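Local coordinates for peroxisomal membrane protein PEX15 (PDB 5VXV) that anchors the AAA-ATPases PEX1 and PEX6 to the peroxisomal membrane as a docking factor, at residues A[116-127]-A[152-162]. Numbering follows the deposited sequence.
Sequences EEKTLELESIMS and IFIFQVKVKLH
The helical segments 116-127 and 152-161, which meet at Thr119 and Val157, run antiparallel, their axes 10.5 Å apart at closest approach and their directions 161° apart, as neighbouring helices of the mainly helical, probably cytoplasmic part of the protein. Knobs-into-holes packing is met at Val157, which sits among Thr119, Leu122, Glu123 and Met126: its CG1 lies 3.6 Å from Glu123 CG, while CG2 faces the selenium of selenomethionine Met126 and Leu122 CD2. Ile102 of helix 91-108 touches Leu122 and Ile152 beside this apolar layer. The ring of Phe153 turns its edge to Met126 CB and to the carbonyl oxygen of Glu123, swung there by a chi1 of -176° that sets CG anti to the backbone N. Toward the C-terminal end of segment 152-162 the contact turns polar, since both ring nitrogens of His162 donate. His162 ND1 meets the syn side of Glu116 OE2 at 2.7 Å, and His162 NE2 meets Glu123 OE2 at 2.6 Å, each acceptor near the ring plane, while Thr119 CG2 covers one ring face. Two donated protons imply a ring that is probably positively charged. A leucine in place of His162 would probably leave both carboxylates without this shared mate. Two waters bridge Glu116 OE2, one to the carbonyl oxygen of Leu161 and the other to that of His162. Lys158 NZ adds a salt bridge to Glu123 OE2, 2.8 Å away, reaching it from the face of the carboxylate plane opposite to His162 NE2.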
ATOM      1  N   GLU A 116       2.854  16.637  -2.447  1.00 20.46           N
ATOM      2  CA  GLU A 116       2.484  16.901  -1.063  1.00 20.15           C
ATOM      3  C   GLU A 116       0.973  16.861  -0.886  1.00 19.26           C
ATOM      4  O   GLU A 116       0.467  16.273   0.077  1.00 18.20           O
ATOM      5  CB  GLU A 116       3.044  18.255  -0.625  1.00 20.87           C
ATOM      6  CG  GLU A 116       4.504  18.205  -0.204  1.00 21.88           C
ATOM      7  CD  GLU A 116       4.700  17.490   1.117  1.00 25.12           C
ATOM      8  OE1 GLU A 116       3.862  17.678   2.023  1.00 23.85           O
ATOM      9  OE2 GLU A 116       5.683  16.729   1.248  1.00 26.03           O
ATOM     10  N   GLU A 117       0.236  17.469  -1.816  1.00 20.22           N
ATOM     11  CA  GLU A 117      -1.219  17.483  -1.728  1.00 20.83           C
ATOM     12  C   GLU A 117      -1.776  16.066  -1.657  1.00 18.83           C
ATOM     13  O   GLU A 117      -2.605  15.753  -0.794  1.00 18.28           O
ATOM     14  CB  GLU A 117      -1.796  18.236  -2.927  1.00 26.27           C
ATOM     15  CG  GLU A 117      -3.288  18.502  -2.852  1.00 28.52           C
ATOM     16  CD  GLU A 117      -3.797  19.262  -4.060  1.00 29.38           C
ATOM     17  OE1 GLU A 117      -3.215  20.317  -4.391  1.00 31.04           O
ATOM     18  OE2 GLU A 117      -4.773  18.798  -4.684  1.00 29.42           O
ATOM     19  N   LYS A 118      -1.322  15.186  -2.555  1.00 18.73           N
ATOM     20  CA  LYS A 118      -1.825  13.817  -2.564  1.00 17.75           C
ATOM     21  C   LYS A 118      -1.297  13.009  -1.387  1.00 16.54           C
ATOM     22  O   LYS A 118      -1.995  12.115  -0.893  1.00 16.33           O
ATOM     23  CB  LYS A 118      -1.460  13.135  -3.884  1.00 19.31           C
ATOM     24  CG  LYS A 118      -2.215  13.680  -5.086  1.00 25.12           C
ATOM     25  CD  LYS A 118      -3.705  13.395  -4.981  1.00 27.97           C
ATOM     26  N   THR A 119      -0.078  13.296  -0.923  1.00 16.55           N
ATOM     27  CA  THR A 119       0.443  12.602   0.250  1.00 15.58           C
ATOM     28  C   THR A 119      -0.424  12.884   1.471  1.00 15.36           C
ATOM     29  O   THR A 119      -0.740  11.971   2.243  1.00 15.04           O
ATOM     30  CB  THR A 119       1.895  13.013   0.507  1.00 16.30           C
ATOM     31  OG1 THR A 119       2.702  12.654  -0.620  1.00 16.44           O
ATOM     32  CG2 THR A 119       2.451  12.314   1.748  1.00 15.40           C
ATOM     33  N   LEU A 120      -0.828  14.144   1.654  1.00 15.96           N
ATOM     34  CA  LEU A 120      -1.714  14.484   2.765  1.00 16.58           C
ATOM     35  C   LEU A 120      -3.054  13.769   2.638  1.00 16.59           C
ATOM     36  O   LEU A 120      -3.610  13.298   3.636  1.00 16.36           O
ATOM     37  CB  LEU A 120      -1.919  15.999   2.835  1.00 19.28           C
ATOM     38  CG  LEU A 120      -0.984  16.754   3.786  1.00 20.23           C
ATOM     39  CD1 LEU A 120       0.474  16.444   3.490  1.00 22.09           C
ATOM     40  CD2 LEU A 120      -1.236  18.259   3.711  1.00 20.95           C
ATOM     41  N   GLU A 121      -3.593  13.684   1.417  1.00 16.15           N
ATOM     42  CA  GLU A 121      -4.828  12.932   1.208  1.00 16.85           C
ATOM     43  C   GLU A 121      -4.648  11.469   1.585  1.00 16.86           C
ATOM     44  O   GLU A 121      -5.520  10.873   2.229  1.00 17.50           O
ATOM     45  CB  GLU A 121      -5.278  13.045  -0.249  1.00 19.35           C
ATOM     46  CG  GLU A 121      -5.790  14.416  -0.650  1.00 25.66           C
ATOM     47  CD  GLU A 121      -6.323  14.439  -2.072  1.00 32.48           C
ATOM     48  OE1 GLU A 121      -6.713  13.363  -2.581  1.00 31.00           O
ATOM     49  OE2 GLU A 121      -6.350  15.529  -2.679  1.00 39.76           O
ATOM     50  N   LEU A 122      -3.524  10.871   1.187  1.00 15.05           N
ATOM     51  CA  LEU A 122      -3.272   9.474   1.519  1.00 15.05           C
ATOM     52  C   LEU A 122      -3.134   9.283   3.022  1.00 15.12           C
ATOM     53  O   LEU A 122      -3.612   8.286   3.575  1.00 15.53           O
ATOM     54  CB  LEU A 122      -2.014   8.988   0.802  1.00 15.57           C
ATOM     55  CG  LEU A 122      -1.602   7.541   1.081  1.00 16.24           C
ATOM     56  CD1 LEU A 122      -2.673   6.568   0.603  1.00 18.21           C
ATOM     57  CD2 LEU A 122      -0.269   7.243   0.426  1.00 17.41           C
ATOM     58  N   GLU A 123      -2.465  10.218   3.701  1.00 14.70           N
ATOM     59  CA  GLU A 123      -2.327  10.122   5.150  1.00 14.03           C
ATOM     60  C   GLU A 123      -3.692  10.009   5.818  1.00 15.15           C
ATOM     61  O   GLU A 123      -3.903   9.156   6.688  1.00 16.56           O
ATOM     62  CB  GLU A 123      -1.565  11.333   5.686  1.00 15.09           C
ATOM     63  CG  GLU A 123      -0.076  11.318   5.376  1.00 17.38           C
ATOM     64  CD  GLU A 123       0.615  12.605   5.780  1.00 19.91           C
ATOM     65  OE1 GLU A 123      -0.083  13.598   6.079  1.00 21.37           O
ATOM     66  OE2 GLU A 123       1.863  12.624   5.797  1.00 21.42           O
ATOM     67  N   SER A 124      -4.637  10.860   5.414  1.00 15.68           N
ATOM     68  CA  SER A 124      -5.976  10.817   5.994  1.00 17.78           C
ATOM     69  C   SER A 124      -6.673   9.503   5.673  1.00 17.27           C
ATOM     70  O   SER A 124      -7.290   8.890   6.552  1.00 16.79           O
ATOM     71  CB  SER A 124      -6.804  11.998   5.488  1.00 22.79           C
ATOM     72  OG  SER A 124      -6.267  13.226   5.945  1.00 28.38           O
ATOM     73  N   ILE A 125      -6.591   9.059   4.417  1.00 15.62           N
ATOM     74  CA  ILE A 125      -7.220   7.799   4.028  1.00 15.14           C
ATOM     75  C   ILE A 125      -6.679   6.655   4.875  1.00 13.88           C
ATOM     76  O   ILE A 125      -7.437   5.823   5.388  1.00 13.48           O
ATOM     77  CB  ILE A 125      -7.010   7.544   2.524  1.00 16.36           C
ATOM     78  CG1 ILE A 125      -7.895   8.489   1.707  1.00 18.44           C
ATOM     79  CG2 ILE A 125      -7.311   6.088   2.162  1.00 16.16           C
ATOM     80  CD1 ILE A 125      -7.552   8.543   0.232  1.00 20.00           C
HETATM   81  N   MSE A 126      -5.362   6.593   5.032  1.00 13.88           N
HETATM   82  CA  MSE A 126      -4.744   5.487   5.746  1.00 13.46           C
HETATM   83  C   MSE A 126      -5.019   5.544   7.250  1.00 15.43           C
HETATM   84  O   MSE A 126      -5.326   4.521   7.860  1.00 14.73           O
HETATM   85  CB  MSE A 126      -3.239   5.463   5.485  1.00 13.32           C
HETATM   86  CG  MSE A 126      -2.890   5.064   4.060  1.00 13.03           C
HETATM   87 SE   MSE A 126      -0.984   4.760   3.814  0.75 16.48          SE
HETATM   88  CE  MSE A 126      -0.798   3.081   4.784  1.00 16.36           C
ATOM     89  N   SER A 127      -4.921   6.730   7.857  1.00 16.17           N
ATOM     90  CA  SER A 127      -5.169   6.820   9.292  1.00 16.13           C
ATOM     91  C   SER A 127      -6.639   6.568   9.610  1.00 15.54           C
ATOM     92  O   SER A 127      -6.957   5.913  10.608  1.00 15.64           O
ATOM     93  CB  SER A 127      -4.714   8.178   9.834  1.00 19.35           C
ATOM     94  OG  SER A 127      -5.334   9.251   9.158  1.00 23.15           O
ATOM     95  N   ILE A 152       4.157   0.776   6.519  1.00 14.66           N
ATOM     96  CA  ILE A 152       3.946   1.520   5.277  1.00 13.94           C
ATOM     97  C   ILE A 152       3.699   2.989   5.590  1.00 13.25           C
ATOM     98  O   ILE A 152       4.311   3.885   4.999  1.00 13.90           O
ATOM     99  CB  ILE A 152       2.778   0.923   4.470  1.00 14.14           C
ATOM    100  CG1 ILE A 152       3.132  -0.468   3.946  1.00 14.86           C
ATOM    101  CG2 ILE A 152       2.416   1.838   3.295  1.00 15.04           C
ATOM    102  CD1 ILE A 152       1.940  -1.230   3.391  1.00 14.56           C
ATOM    103  N   PHE A 153       2.787   3.255   6.525  1.00 12.75           N
ATOM    104  CA  PHE A 153       2.462   4.631   6.880  1.00 13.03           C
ATOM    105  C   PHE A 153       3.711   5.394   7.302  1.00 13.83           C
ATOM    106  O   PHE A 153       3.960   6.509   6.830  1.00 13.96           O
ATOM    107  CB  PHE A 153       1.412   4.639   7.994  1.00 13.55           C
ATOM    108  CG  PHE A 153       0.928   6.013   8.366  1.00 14.49           C
ATOM    109  CD1 PHE A 153       1.584   6.753   9.334  1.00 15.26           C
ATOM    110  CD2 PHE A 153      -0.188   6.559   7.753  1.00 16.53           C
ATOM    111  CE1 PHE A 153       1.142   8.016   9.680  1.00 16.39           C
ATOM    112  CE2 PHE A 153      -0.634   7.822   8.097  1.00 15.59           C
ATOM    113  CZ  PHE A 153       0.033   8.550   9.060  1.00 16.40           C
ATOM    114  N   ILE A 154       4.519   4.803   8.182  1.00 13.89           N
ATOM    115  CA  ILE A 154       5.677   5.514   8.718  1.00 13.66           C
ATOM    116  C   ILE A 154       6.791   5.599   7.678  1.00 13.40           C
ATOM    117  O   ILE A 154       7.297   6.687   7.379  1.00 14.63           O
ATOM    118  CB  ILE A 154       6.162   4.842  10.015  1.00 14.87           C
ATOM    119  CG1 ILE A 154       5.091   4.982  11.101  1.00 19.11           C
ATOM    120  CG2 ILE A 154       7.481   5.461  10.481  1.00 17.25           C
ATOM    121  CD1 ILE A 154       5.403   4.261  12.398  1.00 23.24           C
ATOM    122  N   PHE A 155       7.195   4.458   7.114  1.00 12.98           N
ATOM    123  CA  PHE A 155       8.412   4.440   6.308  1.00 13.77           C
ATOM    124  C   PHE A 155       8.168   4.900   4.874  1.00 15.24           C
ATOM    125  O   PHE A 155       9.035   5.542   4.274  1.00 15.93           O
ATOM    126  CB  PHE A 155       9.029   3.039   6.316  1.00 14.28           C
ATOM    127  CG  PHE A 155       9.507   2.596   7.670  1.00 15.14           C
ATOM    128  CD1 PHE A 155      10.344   3.403   8.422  1.00 16.24           C
ATOM    129  CD2 PHE A 155       9.115   1.377   8.195  1.00 16.95           C
ATOM    130  CE1 PHE A 155      10.781   3.003   9.671  1.00 19.02           C
ATOM    131  CE2 PHE A 155       9.547   0.972   9.441  1.00 19.15           C
ATOM    132  CZ  PHE A 155      10.381   1.786  10.182  1.00 19.63           C
ATOM    133  N   GLN A 156       7.013   4.576   4.296  1.00 15.13           N
ATOM    134  CA  GLN A 156       6.763   4.963   2.914  1.00 14.97           C
ATOM    135  C   GLN A 156       6.095   6.326   2.788  1.00 15.07           C
ATOM    136  O   GLN A 156       6.369   7.050   1.823  1.00 18.08           O
ATOM    137  CB  GLN A 156       5.910   3.903   2.211  1.00 16.54           C
ATOM    138  CG  GLN A 156       6.561   2.528   2.172  1.00 21.77           C
ATOM    139  CD  GLN A 156       6.145   1.712   0.961  1.00 30.77           C
ATOM    140  OE1 GLN A 156       5.781   2.259  -0.081  1.00 31.28           O
ATOM    141  NE2 GLN A 156       6.205   0.391   1.091  1.00 36.34           N
ATOM    142  N   VAL A 157       5.242   6.706   3.737  1.00 15.07           N
ATOM    143  CA  VAL A 157       4.506   7.962   3.627  1.00 15.24           C
ATOM    144  C   VAL A 157       5.218   9.059   4.413  1.00 15.19           C
ATOM    145  O   VAL A 157       5.654  10.060   3.834  1.00 16.93           O
ATOM    146  CB  VAL A 157       3.048   7.790   4.092  1.00 15.15           C
ATOM    147  CG1 VAL A 157       2.267   9.080   3.884  1.00 17.35           C
ATOM    148  CG2 VAL A 157       2.386   6.648   3.335  1.00 15.60           C
ATOM    149  N   LYS A 158       5.354   8.887   5.731  1.00 14.67           N
ATOM    150  CA  LYS A 158       5.931   9.961   6.540  1.00 14.97           C
ATOM    151  C   LYS A 158       7.399  10.189   6.195  1.00 16.17           C
ATOM    152  O   LYS A 158       7.864  11.335   6.177  1.00 18.57           O
ATOM    153  CB  LYS A 158       5.776   9.662   8.034  1.00 15.42           C
ATOM    154  CG  LYS A 158       4.343   9.427   8.518  1.00 19.02           C
ATOM    155  CD  LYS A 158       3.363  10.523   8.101  1.00 23.77           C
ATOM    156  CE  LYS A 158       3.740  11.888   8.656  1.00 25.56           C
ATOM    157  NZ  LYS A 158       2.614  12.860   8.533  1.00 25.81           N
ATOM    158  N   VAL A 159       8.145   9.119   5.919  1.00 16.26           N
ATOM    159  CA  VAL A 159       9.565   9.230   5.599  1.00 16.99           C
ATOM    160  C   VAL A 159       9.750   9.504   4.111  1.00 16.46           C
ATOM    161  O   VAL A 159      10.192  10.591   3.722  1.00 18.03           O
ATOM    162  CB  VAL A 159      10.328   7.960   6.029  1.00 17.07           C
ATOM    163  CG1 VAL A 159      11.750   7.937   5.459  1.00 17.57           C
ATOM    164  CG2 VAL A 159      10.374   7.858   7.544  1.00 17.40           C
ATOM    165  N   LYS A 160       9.405   8.530   3.265  1.00 15.89           N
ATOM    166  CA  LYS A 160       9.815   8.593   1.865  1.00 16.65           C
ATOM    167  C   LYS A 160       9.080   9.696   1.104  1.00 16.87           C
ATOM    168  O   LYS A 160       9.714  10.536   0.455  1.00 18.61           O
ATOM    169  CB  LYS A 160       9.593   7.239   1.191  1.00 17.06           C
ATOM    170  CG  LYS A 160      10.067   7.198  -0.252  1.00 21.03           C
ATOM    171  N   LEU A 161       7.746   9.705   1.152  1.00 16.38           N
ATOM    172  CA  LEU A 161       7.008  10.658   0.325  1.00 18.07           C
ATOM    173  C   LEU A 161       7.264  12.099   0.753  1.00 20.18           C
ATOM    174  O   LEU A 161       7.193  13.011  -0.078  1.00 22.34           O
ATOM    175  CB  LEU A 161       5.509  10.351   0.358  1.00 18.03           C
ATOM    176  CG  LEU A 161       5.033   9.147  -0.470  1.00 16.50           C
ATOM    177  CD1 LEU A 161       3.520   9.004  -0.374  1.00 17.31           C
ATOM    178  CD2 LEU A 161       5.455   9.251  -1.933  1.00 17.64           C
ATOM    179  N   HIS A 162       7.566  12.329   2.029  1.00 19.52           N
ATOM    180  CA  HIS A 162       7.902  13.667   2.503  1.00 20.48           C
ATOM    181  C   HIS A 162       9.400  13.949   2.477  1.00 22.37           C
ATOM    182  O   HIS A 162       9.807  15.076   2.781  1.00 24.14           O
ATOM    183  CB  HIS A 162       7.379  13.879   3.928  1.00 19.76           C
ATOM    184  CG  HIS A 162       5.893  14.031   4.015  1.00 21.15           C
ATOM    185  ND1 HIS A 162       5.205  15.020   3.344  1.00 22.81           N
ATOM    186  CD2 HIS A 162       4.962  13.330   4.706  1.00 20.45           C
ATOM    187  CE1 HIS A 162       3.915  14.916   3.613  1.00 21.32           C
ATOM    188  NE2 HIS A 162       3.742  13.901   4.440  1.00 20.86           N
TER
HETATM  189  O   HOH W   1       8.395  17.405   1.957  1.00 35.42           O
HETATM  190  O   HOH W   2       5.232  14.724  -0.966  1.00 40.06           O